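Local coordinates for protein elongation factor G (PDB 2DY1) that binds GTP and magnesium and probably acts as a GTPase elongation factor in the translocation step of protein synthesis, at residues L303-G308 / E340-G345; L328-G333 / A344-G349. All coordinates share one frame; numbering follows the deposited sequence.

Along the chain, strand 298-307 comes first, then strands 323-332 and 335-343, then strand 347-350. Interaction 1 closes a loop of 31 residues between Gly308 and Glu340. The segment 328-333 lies inside that loop, and its partner 344-349 starts on the last two residues of interaction 1 and runs on beyond them, so the contacts cross. Interaction 2 closes a shorter loop of ten residues. Interactions 1 and 2 share Ala344 and Gly345, and their centres lie about 8 Å apart. Both tie the sheet holding strands 298-307 and 347-350 to the sheet holding 323-332 and 335-343. Leu303 O and Leu348 N, 2.8 Å apart, probably join them by a hydrogen bond.

Interaction 1 of 2, residues L303-G308 / E340-G345; sequences LRLYRG and EEAEAG
Arg304 and Leu305 approach the turn at Ala344 and Gly345 with very different side chains. The Arg304 chain bends at chi2 (65°), which brings its guanidinium obliquely beside Gly345, with NE 3.7 Å from Gly345 CA. One face of that guanidinium is covered by Tyr306, whose CD1 sits over its centre. NE also donates to Leu305 O at 2.9 Å, from above the carbonyl plane. Gly345 N reaches the same oxygen at 2.8 Å in a nearly straight bond, so two donors grip Leu305 O. The end of Arg304 is held by Asp99 in a salt bridge and by Ala97 O. A leucine in its place would probably leave Asp99 without its charge partner and Leu305 O with one donor fewer. Leu305 sets its CB toward residues 342-345, with CG anti to the backbone N (chi1 -178°). Its CD2 lies 3.6 Å from Glu343 O and 4.3 Å from Ala342 CB. The methyl of Ala344 fits against the backbone beyond, with CB 3.5 Å from Tyr306 O and 3.6 Å from Arg307 CA. The two chain directions differ by 112°, so the turn passes across the strand end. Against Leu285 of strand 285-294, strand 298-307 sets two residues, Tyr306 and Arg307: a classic beta bulge. The contact joins this bulged end to the chain leaving strand 335-343, within the beta-barrel domain 2 of elongation factor G.

Interaction 2 of 2, residues L328-G333 / A344-G349; sequences LYVPMG and AGFVLG
Gly349 and Tyr329 meet through one direct backbone bond and one water. Gly349 N donates to Tyr329 O at 2.8 Å, from above the carbonyl plane. A water accepts from Tyr329 N and donates to Gly349 O, closing a second link between the same two residues. The Tyr329 ring has its edge at Gly349 O, while its CB is 3.4 Å from that oxygen. CG stands anti to the carbonyl carbon (chi1 -57°), and the ring lies against Leu336 and Glu338 of strand 335-343. Leu348, just before Gly349, covers Tyr329 O with its side chain. Its CD2 comes within 3.4 Å of Tyr329 O, and its CA makes a CH...O contact with the same atom. CD1 of Leu348 packs on CD2 of Leu328, and its CD2 packs on CG2 of Val330. That Val330 methyl also touches Phe346 CD2 at 3.6 Å, the two side chains crossing at about a right angle. The Pro331 ring lies crosswise to the Val347 side chain, CG on CG1, and its CD is 3.3 Å from Val347 O. This carbonyl oxygen is buried and has no hydrogen-bonding partner in the model. The axes of the short strand pieces 328-332 and 347-349 cross at 101° and approach to 4.4 Å. Such a near-orthogonal meeting of strands from two antiparallel sheets is consistent with the closed beta barrel of domain 2 in translational GTPases.

Interaction 1 of 2, residues L303-G308 / E340-G345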
loop_
_atom_site.group_PDB
_atom_site.type_symbol
_atom_site.label_atom_id
_atom_site.label_comp_id
_atom_site.label_asym_id
_atom_site.label_seq_id
_atom_site.Cartn_x
_atom_site.Cartn_y
_atom_site.Cartn_z
ATOM N N LEU A 303 15.604 -11.072 0.550
ATOM C CA LEU A 303 15.786 -11.317 -0.868
ATOM C C LEU A 303 15.106 -12.556 -1.356
ATOM O O LEU A 303 15.228 -13.603 -0.747
ATOM C CB LEU A 303 17.277 -11.499 -1.164
ATOM C CG LEU A 303 18.233 -10.342 -1.405
ATOM C CD1 LEU A 303 18.208 -9.385 -0.232
ATOM C CD2 LEU A 303 19.644 -10.923 -1.604
ATOM N N ARG A 304 14.398 -12.434 -2.472
ATOM C CA ARG A 304 13.815 -13.613 -3.105
ATOM C C ARG A 304 14.777 -13.977 -4.235
ATOM O O ARG A 304 15.128 -13.116 -5.048
ATOM C CB ARG A 304 12.451 -13.311 -3.713
ATOM C CG ARG A 304 12.020 -14.364 -4.777
ATOM C CD ARG A 304 11.795 -15.754 -4.178
ATOM N NE ARG A 304 11.848 -16.774 -5.232
ATOM C CZ ARG A 304 10.856 -17.094 -6.055
ATOM N NH1 ARG A 304 9.666 -16.499 -5.970
ATOM N NH2 ARG A 304 11.086 -17.991 -7.018
ATOM N N LEU A 305 15.204 -15.235 -4.269
ATOM C CA LEU A 305 16.073 -15.718 -5.347
ATOM C C LEU A 305 15.110 -16.371 -6.335
ATOM O O LEU A 305 14.546 -17.434 -6.066
ATOM C CB LEU A 305 17.078 -16.741 -4.802
ATOM C CG LEU A 305 18.093 -17.321 -5.806
ATOM C CD1 LEU A 305 18.918 -16.197 -6.422
ATOM C CD2 LEU A 305 18.996 -18.309 -5.085
ATOM N N TYR A 306 14.918 -15.720 -7.471
ATOM C CA TYR A 306 13.985 -16.214 -8.479
ATOM C C TYR A 306 14.556 -17.291 -9.347
ATOM O O TYR A 306 13.839 -18.185 -9.799
ATOM C CB TYR A 306 13.534 -15.071 -9.400
ATOM C CG TYR A 306 12.686 -13.986 -8.746
ATOM C CD1 TYR A 306 11.388 -14.254 -8.322
ATOM C CD2 TYR A 306 13.175 -12.684 -8.601
ATOM C CE1 TYR A 306 10.575 -13.251 -7.779
ATOM C CE2 TYR A 306 12.366 -11.662 -8.046
ATOM C CZ TYR A 306 11.071 -11.961 -7.646
ATOM O OH TYR A 306 10.277 -10.949 -7.134
ATOM N N ARG A 307 15.856 -17.203 -9.581
ATOM C CA ARG A 307 16.502 -18.143 -10.487
ATOM C C ARG A 307 17.930 -18.248 -10.074
ATOM O O ARG A 307 18.471 -17.306 -9.518
ATOM C CB ARG A 307 16.444 -17.580 -11.914
ATOM C CG ARG A 307 16.850 -18.552 -13.038
ATOM C CD ARG A 307 16.644 -17.878 -14.395
ATOM N NE ARG A 307 17.495 -16.700 -14.556
ATOM C CZ ARG A 307 17.236 -15.699 -15.386
ATOM N NH1 ARG A 307 16.142 -15.722 -16.138
ATOM N NH2 ARG A 307 18.071 -14.674 -15.459
ATOM N N GLY A 308 18.522 -19.405 -10.341
ATOM C CA GLY A 308 19.922 -19.600 -10.027
ATOM C C GLY A 308 20.188 -20.237 -8.691
ATOM O O GLY A 308 19.276 -20.565 -7.940
ATOM N N GLU A 340 24.021 -23.545 3.930
ATOM C CA GLU A 340 25.226 -23.696 3.133
ATOM C C GLU A 340 25.013 -23.561 1.632
ATOM O O GLU A 340 25.976 -23.634 0.868
ATOM C CB GLU A 340 25.898 -25.033 3.454
ATOM C CG GLU A 340 26.251 -25.193 4.928
ATOM C CD GLU A 340 26.953 -23.972 5.508
ATOM O OE1 GLU A 340 27.994 -23.555 4.952
ATOM O OE2 GLU A 340 26.460 -23.428 6.525
ATOM N N GLU A 341 23.763 -23.382 1.206
ATOM C CA GLU A 341 23.467 -23.176 -0.203
ATOM C C GLU A 341 22.060 -22.631 -0.292
ATOM O O GLU A 341 21.281 -22.785 0.645
ATOM C CB GLU A 341 23.537 -24.483 -0.998
ATOM C CG GLU A 341 22.451 -25.486 -0.645
ATOM C CD GLU A 341 22.568 -26.777 -1.443
ATOM O OE1 GLU A 341 23.219 -26.763 -2.515
ATOM O OE2 GLU A 341 21.997 -27.801 -1.006
ATOM N N ALA A 342 21.753 -21.992 -1.410
ATOM C CA ALA A 342 20.418 -21.459 -1.649
ATOM C C ALA A 342 20.087 -21.732 -3.109
ATOM O O ALA A 342 20.932 -21.558 -3.984
ATOM C CB ALA A 342 20.386 -19.987 -1.367
ATOM N N GLU A 343 18.867 -22.167 -3.379
ATOM C CA GLU A 343 18.465 -22.480 -4.752
ATOM C C GLU A 343 17.294 -21.573 -5.096
ATOM O O GLU A 343 16.715 -20.958 -4.206
ATOM C CB GLU A 343 17.991 -23.935 -4.850
ATOM C CG GLU A 343 18.943 -24.972 -4.290
ATOM C CD GLU A 343 18.290 -26.334 -4.204
ATOM O OE1 GLU A 343 17.929 -26.891 -5.263
ATOM O OE2 GLU A 343 18.127 -26.843 -3.074
ATOM N N ALA A 344 16.915 -21.510 -6.366
ATOM C CA ALA A 344 15.787 -20.654 -6.749
ATOM C C ALA A 344 14.576 -21.057 -5.902
ATOM O O ALA A 344 14.290 -22.245 -5.724
ATOM C CB ALA A 344 15.476 -20.821 -8.245
ATOM N N GLY A 345 13.873 -20.042 -5.391
ATOM C CA GLY A 345 12.723 -20.282 -4.529
ATOM C C GLY A 345 13.048 -19.858 -3.098
ATOM O O GLY A 345 12.158 -19.523 -2.314
#

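Interaction 2 of 2, residues L328-G333 / A344-G349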
loop_
_atom_site.group_PDB
_atom_site.type_symbol
_atom_site.label_atom_id
_atom_site.label_comp_id
_atom_site.label_asym_id
_atom_site.label_seq_id
_atom_site.Cartn_x
_atom_site.Cartn_y
_atom_site.Cartn_z
ATOM N N LEU A 328 25.065 -17.180 4.073
ATOM C CA LEU A 328 23.701 -17.222 3.558
ATOM C C LEU A 328 22.791 -17.541 4.733
ATOM O O LEU A 328 23.086 -18.449 5.504
ATOM C CB LEU A 328 23.557 -18.323 2.507
ATOM C CG LEU A 328 24.471 -18.182 1.278
ATOM C CD1 LEU A 328 24.218 -19.336 0.338
ATOM C CD2 LEU A 328 24.217 -16.855 0.562
ATOM N N TYR A 329 21.692 -16.793 4.865
ATOM C CA TYR A 329 20.748 -17.040 5.956
ATOM C C TYR A 329 19.328 -17.066 5.436
ATOM O O TYR A 329 18.982 -16.259 4.575
ATOM C CB TYR A 329 20.784 -15.915 6.995
ATOM C CG TYR A 329 22.118 -15.645 7.621
ATOM C CD1 TYR A 329 22.558 -16.394 8.702
ATOM C CD2 TYR A 329 22.947 -14.650 7.117
ATOM C CE1 TYR A 329 23.811 -16.155 9.271
ATOM C CE2 TYR A 329 24.186 -14.400 7.675
ATOM C CZ TYR A 329 24.609 -15.161 8.750
ATOM O OH TYR A 329 25.844 -14.909 9.295
ATOM N N VAL A 330 18.527 -17.978 5.974
ATOM C CA VAL A 330 17.109 -18.062 5.635
ATOM C C VAL A 330 16.412 -17.528 6.881
ATOM O O VAL A 330 16.739 -17.918 8.003
ATOM C CB VAL A 330 16.659 -19.507 5.389
ATOM C CG1 VAL A 330 15.155 -19.570 5.380
ATOM C CG2 VAL A 330 17.200 -20.017 4.030
ATOM N N PRO A 331 15.431 -16.633 6.701
ATOM C CA PRO A 331 14.717 -16.071 7.850
ATOM C C PRO A 331 13.530 -16.909 8.298
ATOM O O PRO A 331 12.871 -17.566 7.494
ATOM C CB PRO A 331 14.270 -14.710 7.350
ATOM C CG PRO A 331 14.057 -14.930 5.882
ATOM C CD PRO A 331 15.094 -15.933 5.451
ATOM N N MET A 332 13.315 -16.933 9.611
ATOM C CA MET A 332 12.156 -17.613 10.196
ATOM C C MET A 332 11.692 -16.558 11.172
ATOM O O MET A 332 12.208 -16.457 12.293
ATOM C CB MET A 332 12.524 -18.894 10.942
ATOM C CG MET A 332 11.310 -19.536 11.601
ATOM S SD MET A 332 11.639 -21.209 12.205
ATOM C CE MET A 332 11.664 -22.087 10.726
ATOM N N GLY A 333 10.715 -15.770 10.755
ATOM C CA GLY A 333 10.295 -14.674 11.616
ATOM C C GLY A 333 11.510 -13.773 11.803
ATOM O O GLY A 333 12.214 -13.433 10.839
ATOM N N ALA A 344 16.915 -21.510 -6.366
ATOM C CA ALA A 344 15.787 -20.654 -6.749
ATOM C C ALA A 344 14.576 -21.057 -5.902
ATOM O O ALA A 344 14.290 -22.245 -5.724
ATOM C CB ALA A 344 15.476 -20.821 -8.245
ATOM N N GLY A 345 13.873 -20.042 -5.391
ATOM C CA GLY A 345 12.723 -20.282 -4.529
ATOM C C GLY A 345 13.048 -19.858 -3.098
ATOM O O GLY A 345 12.158 -19.523 -2.314
ATOM N N PHE A 346 14.328 -19.882 -2.753
ATOM C CA PHE A 346 14.734 -19.462 -1.414
ATOM C C PHE A 346 14.483 -17.983 -1.194
ATOM O O PHE A 346 14.478 -17.167 -2.129
ATOM C CB PHE A 346 16.247 -19.668 -1.201
ATOM C CG PHE A 346 16.622 -21.002 -0.640
ATOM C CD1 PHE A 346 16.238 -22.178 -1.277
ATOM C CD2 PHE A 346 17.371 -21.088 0.545
ATOM C CE1 PHE A 346 16.585 -23.420 -0.754
ATOM C CE2 PHE A 346 17.723 -22.329 1.084
ATOM C CZ PHE A 346 17.332 -23.500 0.435
ATOM N N VAL A 347 14.267 -17.655 0.079
ATOM C CA VAL A 347 14.179 -16.283 0.512
ATOM C C VAL A 347 15.332 -16.209 1.500
ATOM O O VAL A 347 15.483 -17.071 2.363
ATOM C CB VAL A 347 12.859 -15.965 1.228
ATOM C CG1 VAL A 347 12.983 -14.610 1.941
ATOM C CG2 VAL A 347 11.732 -15.911 0.189
ATOM N N LEU A 348 16.185 -15.210 1.317
ATOM C CA LEU A 348 17.330 -15.028 2.191
ATOM C C LEU A 348 17.214 -13.761 3.001
ATOM O O LEU A 348 16.597 -12.793 2.563
ATOM C CB LEU A 348 18.608 -14.927 1.362
ATOM C CG LEU A 348 18.951 -16.160 0.517
ATOM C CD1 LEU A 348 20.193 -15.841 -0.316
ATOM C CD2 LEU A 348 19.212 -17.356 1.397
ATOM N N GLY A 349 17.816 -13.771 4.189
ATOM C CA GLY A 349 17.841 -12.569 5.005
ATOM C C GLY A 349 19.301 -12.147 4.997
ATOM O O GLY A 349 20.158 -12.941 5.388
HETATM O O HOH W 1 21.695 -14.280 3.464
#